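Local atomic coordinates of conserved hypothetical protein (Shewanella loihica, PDB entry 2GPI), a protein that is of unknown function but belongs to the DUF1488 family and may be involved in transcriptional regulation of the shikimate pathway. Residues 19-24 against 53-58. Sequence-based numbering, arbitrary orientation.
Sequences SAIHFT and EQALSL
Ile21, on strand 20-27, reaches helix 52-61 at Ala55 and Leu56, in a small apolar contact made essentially by one methyl group; the two segments bury just 95 Å² between them. Ahead of these residues, the start of the helix is tied to the preceding loop by a hydrogen bond between Glu53 N and Asn51 OD1. At Ala55 the methyl group points toward the strand, and Ile21 CD1 lies 4.2 Å from Ala55 CB. The longer branch of Ile21 carries this contact because CG1 sits beside the backbone N and anti to the carbonyl carbon (chi1 -72°), and the further bend at chi2 (-74°) brings CD1 to the helix backbone. Trp14 of strand 13-15 touches both Ile21 and Ala55, which are buried where the helix packs on the mixed sheet. Strand 20-27 pairs antiparallel with 13-15 and 30-37, and Ile21 also rests on Ile36 of the latter. Next along the helix, Leu56 meets Ile21 through its backbone: Leu56 N is 4.2 Å from Ile21 CD1, a van der Waals approach. Ile21 and Leu56 are the residues whose CA atoms come nearest across the two segments, 7.4 Å apart. Leu56 CB comes no nearer than 4.9 Å to Ile21 CD1, and the exposed side chain borders the contact while touching Leu12. Hydrogen bonds from Ser57 N to Glu53 O and from Leu58 N to Gln54 O continue the helical turn.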
loop_
_atom_site.group_PDB
_atom_site.type_symbol
_atom_site.label_atom_id
_atom_site.label_comp_id
_atom_site.label_asym_id
_atom_site.label_seq_id
_atom_site.Cartn_x
_atom_site.Cartn_y
_atom_site.Cartn_z
ATOM N N SER A 19 -9.790 -7.099 3.885
ATOM C CA SER A 19 -8.816 -8.158 3.531
ATOM C C SER A 19 -7.660 -7.562 2.754
ATOM O O SER A 19 -7.456 -7.892 1.575
ATOM C CB SER A 19 -9.460 -9.281 2.739
ATOM O OG SER A 19 -10.443 -9.930 3.542
ATOM N N ALA A 20 -6.946 -6.646 3.414
ATOM C CA ALA A 20 -5.889 -5.867 2.779
ATOM C C ALA A 20 -4.786 -5.580 3.772
ATOM O O ALA A 20 -5.054 -5.475 4.969
ATOM C CB ALA A 20 -6.481 -4.545 2.266
ATOM N N ILE A 21 -3.554 -5.414 3.292
ATOM C CA ILE A 21 -2.529 -4.752 4.061
ATOM C C ILE A 21 -2.794 -3.243 4.008
ATOM O O ILE A 21 -2.968 -2.648 2.928
ATOM C CB ILE A 21 -1.102 -5.040 3.560
ATOM C CG1 ILE A 21 -0.665 -6.504 3.891
ATOM C CG2 ILE A 21 -0.067 -4.025 4.173
ATOM C CD1 ILE A 21 -0.343 -6.714 5.344
ATOM N N HIS A 22 -2.832 -2.665 5.181
ATOM C CA HIS A 22 -2.993 -1.222 5.365
ATOM C C HIS A 22 -1.577 -0.663 5.663
ATOM O O HIS A 22 -0.894 -1.081 6.629
ATOM C CB HIS A 22 -4.033 -0.979 6.466
ATOM C CG HIS A 22 -4.135 0.480 6.943
ATOM N ND1 HIS A 22 -4.713 0.836 8.139
ATOM C CD2 HIS A 22 -3.769 1.642 6.333
ATOM C CE1 HIS A 22 -4.694 2.156 8.257
ATOM N NE2 HIS A 22 -4.118 2.673 7.179
ATOM N N PHE A 23 -1.160 0.312 4.855
ATOM C CA PHE A 23 0.122 0.971 5.049
ATOM C C PHE A 23 -0.105 2.486 4.969
ATOM O O PHE A 23 -1.092 2.941 4.457
ATOM C CB PHE A 23 1.244 0.478 4.134
ATOM C CG PHE A 23 1.008 0.639 2.644
ATOM C CD1 PHE A 23 0.103 -0.152 1.956
ATOM C CD2 PHE A 23 1.708 1.584 1.930
ATOM C CE1 PHE A 23 -0.042 -0.020 0.576
ATOM C CE2 PHE A 23 1.544 1.720 0.544
ATOM C CZ PHE A 23 0.679 0.939 -0.114
ATOM N N THR A 24 0.814 3.242 5.513
ATOM C CA THR A 24 0.600 4.659 5.713
ATOM C C THR A 24 1.613 5.529 4.956
ATOM O O THR A 24 2.794 5.209 4.854
ATOM C CB THR A 24 0.693 5.001 7.210
ATOM O OG1 THR A 24 1.915 4.451 7.737
ATOM C CG2 THR A 24 -0.491 4.426 7.969
ATOM N N GLU A 53 1.254 -13.126 9.321
ATOM C CA GLU A 53 2.716 -12.936 9.375
ATOM C C GLU A 53 3.309 -13.008 7.955
ATOM O O GLU A 53 4.179 -12.217 7.550
ATOM C CB GLU A 53 3.384 -13.951 10.339
ATOM C CG GLU A 53 4.873 -13.776 10.364
ATOM C CD GLU A 53 5.606 -14.579 11.435
ATOM O OE1 GLU A 53 4.992 -15.447 12.109
ATOM O OE2 GLU A 53 6.823 -14.304 11.585
ATOM N N GLN A 54 2.845 -13.989 7.217
ATOM C CA GLN A 54 3.191 -14.181 5.812
ATOM C C GLN A 54 2.779 -12.978 4.964
ATOM O O GLN A 54 3.536 -12.498 4.108
ATOM C CB GLN A 54 2.522 -15.474 5.325
ATOM C CG GLN A 54 2.799 -15.768 3.879
ATOM C CD GLN A 54 1.745 -16.717 3.299
ATOM O OE1 GLN A 54 0.749 -17.039 3.963
ATOM N NE2 GLN A 54 1.979 -17.188 2.055
ATOM N N ALA A 55 1.566 -12.469 5.187
ATOM C CA ALA A 55 1.065 -11.272 4.498
ATOM C C ALA A 55 2.025 -10.108 4.671
ATOM O O ALA A 55 2.411 -9.465 3.690
ATOM C CB ALA A 55 -0.398 -10.875 4.928
ATOM N N LEU A 56 2.437 -9.860 5.918
ATOM C CA LEU A 56 3.339 -8.745 6.213
ATOM C C LEU A 56 4.710 -9.020 5.577
ATOM O O LEU A 56 5.340 -8.132 5.012
ATOM C CB LEU A 56 3.492 -8.542 7.711
ATOM C CG LEU A 56 4.601 -7.564 8.083
ATOM C CD1 LEU A 56 4.262 -6.216 7.499
ATOM C CD2 LEU A 56 4.789 -7.450 9.618
ATOM N N SER A 57 5.161 -10.262 5.617
ATOM C CA SER A 57 6.439 -10.634 5.004
ATOM C C SER A 57 6.438 -10.388 3.490
ATOM O O SER A 57 7.422 -9.899 2.921
ATOM C CB SER A 57 6.806 -12.084 5.327
ATOM O OG SER A 57 8.038 -12.438 4.714
ATOM N N LEU A 58 5.327 -10.682 2.842
ATOM C CA LEU A 58 5.195 -10.435 1.401
ATOM C C LEU A 58 5.185 -8.933 1.085
ATOM O O LEU A 58 5.850 -8.492 0.124
ATOM C CB LEU A 58 3.982 -11.169 0.822
ATOM C CG LEU A 58 4.077 -12.718 0.804
ATOM C CD1 LEU A 58 2.740 -13.301 0.358
ATOM C CD2 LEU A 58 5.265 -13.214 -0.049
#